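Lipoate-protein ligase, putative (Streptococcus pneumoniae, PDB 1VQZ) is a putative lipoate-protein ligase, a two-domain protein that pairs a domain of the lipoyl ligase A/B family with a smaller C-terminal domain. Local coordinates at residues Pro51-Gly56 against Ala86-Leu91; Glu76-Ile81 against Asp249-Lys254. One frame throughout, in Å; residues are numbered along the deposited sequence.

Contact 1. Residues Pro51-Gly56 against Ala86-Leu91. With EDO (1,2-ethanediol), chain L.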
ATOM      1  N   PRO A  51     -11.923   4.437  11.325  1.00 29.48           N
ATOM      2  CA  PRO A  51     -12.369   3.293  10.476  1.00 31.39           C
ATOM      3  C   PRO A  51     -12.412   3.584   8.961  1.00 29.03           C
ATOM      4  O   PRO A  51     -13.141   4.492   8.457  1.00 29.50           O
ATOM      5  CB  PRO A  51     -13.767   2.934  11.030  1.00 31.59           C
ATOM      6  CG  PRO A  51     -13.638   3.310  12.530  1.00 37.05           C
ATOM      7  CD  PRO A  51     -12.776   4.611  12.512  1.00 29.68           C
ATOM      8  N   SER A  52     -11.659   2.784   8.236  1.00 26.34           N
ATOM      9  CA  SER A  52     -11.359   3.046   6.837  1.00 27.09           C
ATOM     10  C   SER A  52     -11.056   1.776   6.076  1.00 28.70           C
ATOM     11  O   SER A  52     -10.432   0.860   6.617  1.00 29.42           O
ATOM     12  CB  SER A  52     -10.141   3.990   6.716  1.00 28.26           C
ATOM     13  OG  SER A  52     -10.326   5.252   7.392  1.00 30.39           O
ATOM     14  N   ILE A  53     -11.520   1.707   4.827  1.00 29.80           N
ATOM     15  CA  ILE A  53     -10.994   0.757   3.858  1.00 30.32           C
ATOM     16  C   ILE A  53      -9.999   1.480   2.961  1.00 29.20           C
ATOM     17  O   ILE A  53     -10.347   2.417   2.241  1.00 30.52           O
ATOM     18  CB  ILE A  53     -12.081   0.080   2.979  1.00 27.64           C
ATOM     19  CG1 ILE A  53     -13.156  -0.589   3.860  1.00 29.54           C
ATOM     20  CG2 ILE A  53     -11.409  -0.924   2.020  1.00 30.71           C
ATOM     21  CD1 ILE A  53     -12.627  -1.790   4.667  1.00 36.35           C
ATOM     22  N   ILE A  54      -8.770   1.011   2.992  1.00 30.04           N
ATOM     23  CA  ILE A  54      -7.717   1.559   2.189  1.00 29.94           C
ATOM     24  C   ILE A  54      -7.460   0.604   1.010  1.00 29.46           C
ATOM     25  O   ILE A  54      -7.127  -0.558   1.211  1.00 27.97           O
ATOM     26  CB  ILE A  54      -6.429   1.743   2.977  1.00 31.80           C
ATOM     27  CG1 ILE A  54      -6.655   2.578   4.257  1.00 33.45           C
ATOM     28  CG2 ILE A  54      -5.384   2.458   2.116  1.00 31.03           C
ATOM     29  CD1 ILE A  54      -7.259   3.951   4.042  1.00 38.55           C
ATOM     30  N   VAL A  55      -7.601   1.119  -0.202  1.00 26.45           N
ATOM     31  CA  VAL A  55      -7.482   0.335  -1.402  1.00 25.81           C
ATOM     32  C   VAL A  55      -6.166   0.606  -2.060  1.00 28.33           C
ATOM     33  O   VAL A  55      -5.616   1.700  -1.939  1.00 30.44           O
ATOM     34  CB  VAL A  55      -8.700   0.468  -2.396  1.00 29.92           C
ATOM     35  CG1 VAL A  55      -9.992   0.131  -1.666  1.00 35.77           C
ATOM     36  CG2 VAL A  55      -8.794   1.860  -3.052  1.00 30.76           C
ATOM     37  N   GLY A  56      -5.660  -0.430  -2.737  1.00 27.38           N
ATOM     38  CA  GLY A  56      -4.415  -0.350  -3.459  1.00 25.38           C
ATOM     39  C   GLY A  56      -4.505   0.610  -4.621  1.00 27.28           C
ATOM     40  O   GLY A  56      -5.575   0.898  -5.170  1.00 26.73           O
ATOM     41  N   ALA A  86      -6.977  -4.539  -0.499  1.00 29.33           N
ATOM     42  CA  ALA A  86      -7.715  -3.736   0.448  1.00 28.99           C
ATOM     43  C   ALA A  86      -7.355  -4.071   1.884  1.00 28.68           C
ATOM     44  O   ALA A  86      -7.179  -5.230   2.251  1.00 30.82           O
ATOM     45  CB  ALA A  86      -9.229  -3.882   0.224  1.00 25.01           C
ATOM     46  N   VAL A  87      -7.235  -3.025   2.682  1.00 30.86           N
ATOM     47  CA  VAL A  87      -6.902  -3.162   4.093  1.00 31.29           C
ATOM     48  C   VAL A  87      -7.881  -2.365   4.970  1.00 29.29           C
ATOM     49  O   VAL A  87      -8.223  -1.243   4.626  1.00 27.91           O
ATOM     50  CB  VAL A  87      -5.463  -2.678   4.339  1.00 30.84           C
ATOM     51  CG1 VAL A  87      -5.060  -2.947   5.724  1.00 35.61           C
ATOM     52  CG2 VAL A  87      -4.519  -3.383   3.384  1.00 35.80           C
ATOM     53  N   TYR A  88      -8.299  -2.965   6.099  1.00 26.88           N
ATOM     54  CA  TYR A  88      -9.094  -2.287   7.115  1.00 27.50           C
ATOM     55  C   TYR A  88      -8.250  -1.611   8.182  1.00 26.84           C
ATOM     56  O   TYR A  88      -7.408  -2.231   8.840  1.00 30.78           O
ATOM     57  CB  TYR A  88     -10.104  -3.240   7.781  1.00 29.58           C
ATOM     58  CG  TYR A  88     -11.000  -2.531   8.762  1.00 31.60           C
ATOM     59  CD1 TYR A  88     -11.941  -1.592   8.316  1.00 28.42           C
ATOM     60  CD2 TYR A  88     -10.925  -2.800  10.134  1.00 29.29           C
ATOM     61  CE1 TYR A  88     -12.766  -0.912   9.210  1.00 27.43           C
ATOM     62  CE2 TYR A  88     -11.757  -2.093  11.069  1.00 27.89           C
ATOM     63  CZ  TYR A  88     -12.665  -1.168  10.592  1.00 28.63           C
ATOM     64  OH  TYR A  88     -13.497  -0.541  11.473  1.00 29.68           O
ATOM     65  N   HIS A  89      -8.512  -0.335   8.353  1.00 26.77           N
ATOM     66  CA  HIS A  89      -7.963   0.454   9.432  1.00 29.91           C
ATOM     67  C   HIS A  89      -9.033   0.839  10.422  1.00 28.15           C
ATOM     68  O   HIS A  89     -10.164   1.175  10.041  1.00 27.31           O
ATOM     69  CB  HIS A  89      -7.381   1.760   8.859  1.00 31.09           C
ATOM     70  CG  HIS A  89      -6.137   1.586   8.056  1.00 29.95           C
ATOM     71  ND1 HIS A  89      -5.979   0.586   7.122  1.00 40.86           N
ATOM     72  CD2 HIS A  89      -5.028   2.368   7.957  1.00 30.80           C
ATOM     73  CE1 HIS A  89      -4.798   0.716   6.536  1.00 29.07           C
ATOM     74  NE2 HIS A  89      -4.217   1.811   7.002  1.00 34.66           N
ATOM     75  N   ASP A  90      -8.636   0.877  11.686  1.00 29.19           N
ATOM     76  CA  ASP A  90      -9.402   1.492  12.725  1.00 28.05           C
ATOM     77  C   ASP A  90      -8.478   2.174  13.731  1.00 30.96           C
ATOM     78  O   ASP A  90      -7.247   2.216  13.541  1.00 30.28           O
ATOM     79  CB  ASP A  90     -10.434   0.490  13.325  1.00 29.39           C
ATOM     80  CG  ASP A  90      -9.831  -0.579  14.252  1.00 29.59           C
ATOM     81  OD1 ASP A  90      -8.659  -0.514  14.653  1.00 31.88           O
ATOM     82  OD2 ASP A  90     -10.579  -1.537  14.590  1.00 28.52           O
ATOM     83  N   LEU A  91      -9.059   2.705  14.816  1.00 30.44           N
ATOM     84  CA  LEU A  91      -8.294   3.444  15.786  1.00 31.36           C
ATOM     85  C   LEU A  91      -7.257   2.594  16.556  1.00 30.65           C
ATOM     86  O   LEU A  91      -6.470   3.152  17.295  1.00 28.88           O
ATOM     87  CB  LEU A  91      -9.217   4.152  16.786  1.00 30.81           C
ATOM     88  CG  LEU A  91     -10.016   5.299  16.187  1.00 26.90           C
ATOM     89  CD1 LEU A  91     -10.821   5.962  17.312  1.00 37.63           C
ATOM     90  CD2 LEU A  91      -9.123   6.372  15.456  1.00 30.86           C
TER
HETATM   91  C1  EDO L 410      -2.229   3.771   3.895  1.00 33.27           C
HETATM   92  O1  EDO L 410      -2.104   2.550   4.586  1.00 22.97           O
HETATM   93  C2  EDO L 410      -0.812   4.203   3.607  1.00 33.45           C
HETATM   94  O2  EDO L 410      -0.780   5.559   3.222  1.00 27.87           O
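Ile54 and His89 meet at about a right angle on one face of an antiparallel strand pair. CG1 of Ile54 rides over one face of the imidazole, 3.6 Å from the His89 ring centroid, a CH-pi contact offset toward the rim. Ile54 CG1 stands anti to the carbonyl carbon (chi1 -54°), which brings this branch over the ring and leaves CG2 to meet a bound 1,2-ethanediol. The diol oxygen O1 lies at the ring edge, 3.3 Å from His89 NE2, in a hydrogen bond; ND1, buried by the contact, has no partner in the model. A flat ring suits this place because its face can accept the CG1 methylene of Ile54.

The other face carries Ile53 and Tyr88. Tyr88 CG is anti to its own nitrogen (chi1 -176°), which turns the phenol toward residues 51-53: Ile53 CD1 reaches the ring edge, 3.7 Å from Tyr88 CD1. The Pro51 ring runs beside the phenol, with CB 3.5 Å from Tyr88 OH. Proline, without an N-H, precedes the strand, and the first N-H bond across the pair comes from Ser52. Pro51 CA makes a CA-H...O contact with His89 O (3.1 Å).

Four backbone hydrogen bonds join the strands through the pairs Ser52-His89 and Ile54-Val87, the straightest being Ile54 N to Val87 O (2.8 Å, 176° at the hydrogen). Ser52 OG hydrogen-bonds to Thr23 OG1 and Lys50 O. Beta-branched Ile53, Ile54 and Val87 suit the extended backbone of this antiparallel edge of a small three-stranded mixed sheet in the lipoyl ligase A/B domain.

Contact 2. Residues Glu76-Ile81 against Asp249-Lys254; sequences EVVRRI and DWNYGK. With EDO (1,2-ethanediol), chain I; EDO (1,2-ethanediol), chain G; EDO (1,2-ethanediol), chain Q.
Arg79, on the edge strand 76-79 of the small mixed sheet, hydrogen-bonds to carbonyl oxygens at the C-terminal end of helix 248-251 and just beyond it. The side chain leaves the strand with CG opposite the amide N (chi1 -177°) and runs extended until it bends at chi3 (-65°), which turns the guanidinium toward the helix end. NE donates to Trp250 O at 2.8 Å, nearly in line with that carbonyl, while NH2 donates to Tyr252 O at 3.0 Å on a lone pair. Both oxygens lie in the guanidinium plane, and the two bonds fix its rotation; Asn251 O sits over one face. Arginine suits the place because one flat group offers several N-H bonds and a positive charge that probably favours the helix's carbonyl end. NH1 turns instead to Gln59 O.

The aliphatic part of the same side chain serves Trp250. CD lies over one face of the indole, 3.8 Å from the centroid of the Trp250 six-membered ring, in a CH-pi contact, and the guanidinium stands steeply to the ring, the planes 79° apart. The indole reaches back to the strand, where its NE1 donates to Arg79 O at 2.9 Å.

Asn251 OD1 takes up the backbone N-H of Arg79, at 3.0 Å from Arg79 N, on the side of the strand away from 52-55; the donor approaches from above the amide plane, while ND2 donates to Phe245 O. An amide suits this spot because it both accepts and donates. Tyr252, whose ring stacks with Trp248, crosses Val77 nearly at right angles, and there Val77 CG1 lies 3.8 Å from Tyr252 OH.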
ATOM      1  N   GLU A  76     -14.539   5.385   6.026  1.00 30.29           N
ATOM      2  CA  GLU A  76     -13.860   6.097   4.900  1.00 31.12           C
ATOM      3  C   GLU A  76     -13.337   5.082   3.871  1.00 30.30           C
ATOM      4  O   GLU A  76     -12.950   3.994   4.246  1.00 30.27           O
ATOM      5  CB  GLU A  76     -12.657   6.902   5.402  1.00 33.12           C
ATOM      6  CG  GLU A  76     -12.863   7.863   6.585  1.00 32.63           C
ATOM      7  CD  GLU A  76     -13.778   9.000   6.271  1.00 40.16           C
ATOM      8  OE1 GLU A  76     -14.016   9.255   5.095  1.00 43.18           O
ATOM      9  OE2 GLU A  76     -14.285   9.651   7.201  1.00 39.65           O
ATOM     10  N   VAL A  77     -13.341   5.440   2.589  1.00 31.24           N
ATOM     11  CA  VAL A  77     -12.682   4.692   1.529  1.00 28.29           C
ATOM     12  C   VAL A  77     -11.657   5.613   0.848  1.00 29.08           C
ATOM     13  O   VAL A  77     -12.041   6.601   0.171  1.00 27.04           O
ATOM     14  CB  VAL A  77     -13.704   4.072   0.513  1.00 27.91           C
ATOM     15  CG1 VAL A  77     -13.025   3.382  -0.630  1.00 26.18           C
ATOM     16  CG2 VAL A  77     -14.652   3.128   1.217  1.00 31.62           C
ATOM     17  N   VAL A  78     -10.365   5.254   0.978  1.00 29.78           N
ATOM     18  CA  VAL A  78      -9.271   6.034   0.381  1.00 31.70           C
ATOM     19  C   VAL A  78      -8.257   5.139  -0.330  1.00 29.48           C
ATOM     20  O   VAL A  78      -7.896   4.082   0.172  1.00 31.26           O
ATOM     21  CB  VAL A  78      -8.595   6.918   1.471  1.00 31.56           C
ATOM     22  CG1 VAL A  78      -7.475   7.794   0.908  1.00 27.65           C
ATOM     23  CG2 VAL A  78      -9.654   7.803   2.193  1.00 35.69           C
ATOM     24  N   ARG A  79      -7.856   5.533  -1.527  1.00 28.60           N
ATOM     25  CA  ARG A  79      -6.841   4.817  -2.290  1.00 27.38           C
ATOM     26  C   ARG A  79      -5.477   5.301  -1.852  1.00 28.00           C
ATOM     27  O   ARG A  79      -5.216   6.490  -1.833  1.00 27.13           O
ATOM     28  CB  ARG A  79      -7.053   5.072  -3.772  1.00 26.35           C
ATOM     29  CG  ARG A  79      -6.128   4.347  -4.704  1.00 28.07           C
ATOM     30  CD  ARG A  79      -6.261   4.884  -6.081  1.00 26.90           C
ATOM     31  NE  ARG A  79      -7.559   4.679  -6.755  1.00 29.09           N
ATOM     32  CZ  ARG A  79      -8.008   3.527  -7.259  1.00 29.37           C
ATOM     33  NH1 ARG A  79      -7.336   2.394  -7.100  1.00 25.74           N
ATOM     34  NH2 ARG A  79      -9.163   3.508  -7.918  1.00 29.44           N
ATOM     35  N   ARG A  80      -4.606   4.366  -1.497  1.00 30.82           N
ATOM     36  CA  ARG A  80      -3.224   4.690  -1.171  1.00 31.16           C
ATOM     37  C   ARG A  80      -2.288   4.656  -2.374  1.00 30.55           C
ATOM     38  O   ARG A  80      -2.680   4.340  -3.555  1.00 27.14           O
ATOM     39  CB  ARG A  80      -2.709   3.752  -0.040  1.00 31.00           C
ATOM     40  CG  ARG A  80      -2.612   2.285  -0.423  1.00 32.80           C
ATOM     41  CD  ARG A  80      -1.895   1.412   0.649  1.00 29.81           C
ATOM     42  NE  ARG A  80      -1.812   0.083   0.045  1.00 25.59           N
ATOM     43  CZ  ARG A  80      -2.780  -0.845   0.055  1.00 29.67           C
ATOM     44  NH1 ARG A  80      -3.894  -0.641   0.733  1.00 28.72           N
ATOM     45  NH2 ARG A  80      -2.616  -1.979  -0.644  1.00 29.90           N
ATOM     46  N   ILE A  81      -1.045   5.072  -2.124  1.00 28.91           N
ATOM     47  CA  ILE A  81      -0.083   5.193  -3.243  1.00 30.47           C
ATOM     48  C   ILE A  81       0.854   4.013  -3.403  1.00 28.19           C
ATOM     49  O   ILE A  81       1.749   4.081  -4.215  1.00 32.67           O
ATOM     50  CB  ILE A  81       0.690   6.543  -3.224  1.00 33.52           C
ATOM     51  CG1 ILE A  81       1.688   6.609  -2.062  1.00 30.06           C
ATOM     52  CG2 ILE A  81      -0.313   7.703  -3.168  1.00 34.05           C
ATOM     53  CD1 ILE A  81       2.519   7.874  -2.025  1.00 31.21           C
ATOM     54  N   ASP A 249     -12.534  11.181  -7.856  1.00 29.37           N
ATOM     55  CA  ASP A 249     -11.782  10.930  -9.073  1.00 30.09           C
ATOM     56  C   ASP A 249     -10.518  10.100  -8.771  1.00 31.39           C
ATOM     57  O   ASP A 249     -10.076   9.276  -9.594  1.00 29.29           O
ATOM     58  CB  ASP A 249     -11.313  12.236  -9.736  1.00 29.45           C
ATOM     59  CG  ASP A 249     -12.441  13.052 -10.378  1.00 37.33           C
ATOM     60  OD1 ASP A 249     -13.516  12.522 -10.696  1.00 37.12           O
ATOM     61  OD2 ASP A 249     -12.209  14.256 -10.596  1.00 49.35           O
ATOM     62  N   TRP A 250      -9.931  10.361  -7.608  1.00 31.30           N
ATOM     63  CA  TRP A 250      -8.778   9.620  -7.171  1.00 30.21           C
ATOM     64  C   TRP A 250      -9.168   8.277  -6.535  1.00 30.04           C
ATOM     65  O   TRP A 250      -8.583   7.247  -6.847  1.00 28.66           O
ATOM     66  CB  TRP A 250      -7.924  10.446  -6.193  1.00 28.11           C
ATOM     67  CG  TRP A 250      -6.887   9.610  -5.522  1.00 29.41           C
ATOM     68  CD1 TRP A 250      -6.890   9.195  -4.193  1.00 33.06           C
ATOM     69  CD2 TRP A 250      -5.730   9.025  -6.119  1.00 29.11           C
ATOM     70  NE1 TRP A 250      -5.802   8.375  -3.956  1.00 31.40           N
ATOM     71  CE2 TRP A 250      -5.075   8.253  -5.107  1.00 31.14           C
ATOM     72  CE3 TRP A 250      -5.178   9.044  -7.414  1.00 34.30           C
ATOM     73  CZ2 TRP A 250      -3.924   7.546  -5.347  1.00 28.75           C
ATOM     74  CZ3 TRP A 250      -3.997   8.306  -7.651  1.00 35.27           C
ATOM     75  CH2 TRP A 250      -3.378   7.588  -6.601  1.00 34.97           C
ATOM     76  N   ASN A 251     -10.108   8.292  -5.599  1.00 30.93           N
ATOM     77  CA  ASN A 251     -10.367   7.074  -4.777  1.00 31.90           C
ATOM     78  C   ASN A 251     -11.069   5.977  -5.585  1.00 31.30           C
ATOM     79  O   ASN A 251     -10.789   4.778  -5.399  1.00 32.69           O
ATOM     80  CB  ASN A 251     -11.192   7.436  -3.528  1.00 31.06           C
ATOM     81  CG  ASN A 251     -10.443   8.289  -2.557  1.00 31.87           C
ATOM     82  OD1 ASN A 251      -9.273   8.071  -2.337  1.00 28.92           O
ATOM     83  ND2 ASN A 251     -11.123   9.230  -1.920  1.00 29.08           N
ATOM     84  N   TYR A 252     -11.977   6.416  -6.454  1.00 30.88           N
ATOM     85  CA  TYR A 252     -12.707   5.545  -7.384  1.00 28.35           C
ATOM     86  C   TYR A 252     -12.181   5.828  -8.781  1.00 32.25           C
ATOM     87  O   TYR A 252     -11.193   5.231  -9.202  1.00 33.94           O
ATOM     88  CB  TYR A 252     -14.208   5.820  -7.262  1.00 29.17           C
ATOM     89  CG  TYR A 252     -14.784   5.318  -5.953  1.00 32.00           C
ATOM     90  CD1 TYR A 252     -14.685   6.070  -4.786  1.00 30.99           C
ATOM     91  CD2 TYR A 252     -15.424   4.089  -5.880  1.00 26.59           C
ATOM     92  CE1 TYR A 252     -15.238   5.602  -3.554  1.00 32.86           C
ATOM     93  CE2 TYR A 252     -15.977   3.608  -4.680  1.00 32.79           C
ATOM     94  CZ  TYR A 252     -15.856   4.356  -3.519  1.00 30.06           C
ATOM     95  OH  TYR A 252     -16.390   3.872  -2.346  1.00 34.97           O
ATOM     96  N   GLY A 253     -12.812   6.757  -9.497  1.00 34.40           N
ATOM     97  CA  GLY A 253     -12.228   7.299 -10.738  1.00 35.43           C
ATOM     98  C   GLY A 253     -12.974   6.912 -11.992  1.00 36.89           C
ATOM     99  O   GLY A 253     -13.749   5.966 -11.988  1.00 40.74           O
ATOM    100  N   LYS A 254     -12.708   7.631 -13.075  1.00 38.36           N
ATOM    101  CA  LYS A 254     -13.435   7.453 -14.315  1.00 41.91           C
ATOM    102  C   LYS A 254     -13.051   6.169 -15.040  1.00 42.06           C
ATOM    103  O   LYS A 254     -11.898   5.765 -15.061  1.00 38.95           O
ATOM    104  CB  LYS A 254     -13.213   8.661 -15.247  1.00 44.88           C
TER
HETATM  105  C1  EDO I 407      -8.123   6.162 -10.362  1.00 43.55           C
HETATM  106  O1  EDO I 407      -7.925   5.842 -11.770  1.00 42.69           O
HETATM  107  C2  EDO I 407      -7.026   7.107  -9.866  0.50 37.31           C
HETATM  108  O2  EDO I 407      -7.055   8.390 -10.544  0.50 38.25           O
HETATM  109  C1  EDO G 405     -13.639  15.120  -7.552  1.00 42.54           C
HETATM  110  O1  EDO G 405     -13.777  13.720  -7.799  1.00 31.40           O
HETATM  111  C2  EDO G 405     -14.225  15.387  -6.201  1.00 38.05           C
HETATM  112  O2  EDO G 405     -14.660  14.102  -5.752  1.00 30.94           O
HETATM  113  C1  EDO Q 415     -20.468   3.368  -4.634  0.50 33.38           C
HETATM  114  O1  EDO Q 415     -20.154   4.183  -5.756  0.50 31.25           O
HETATM  115  C2  EDO Q 415     -19.432   2.344  -4.175  1.00 42.35           C
HETATM  116  O2  EDO Q 415     -19.084   2.542  -2.775  1.00 46.80           O

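In the fold
Contacts 1 and 2 share one small mixed sheet. Strand 52-55 is its centre, pairing antiparallel with 87-89 in contact 1 and parallel with 76-79, whose side chains and backbone form contact 2; the two centres lie about 12 Å apart. The join is by backbone, with probable hydrogen bonds from Ile53 N to Glu76 O (2.8 Å) and from Arg80 N to Val55 O (2.9 Å). Contact 1 thus lies within the sheet of the ligase domain, while contact 2 ties the sheet's other edge to residues 249-254, which begin 168 positions after Ile81. Ser52 OG also packs on Glu76 CB at 3.5 Å. The 1,2-ethanediol molecules at both contacts probably come from the crystallisation liquor.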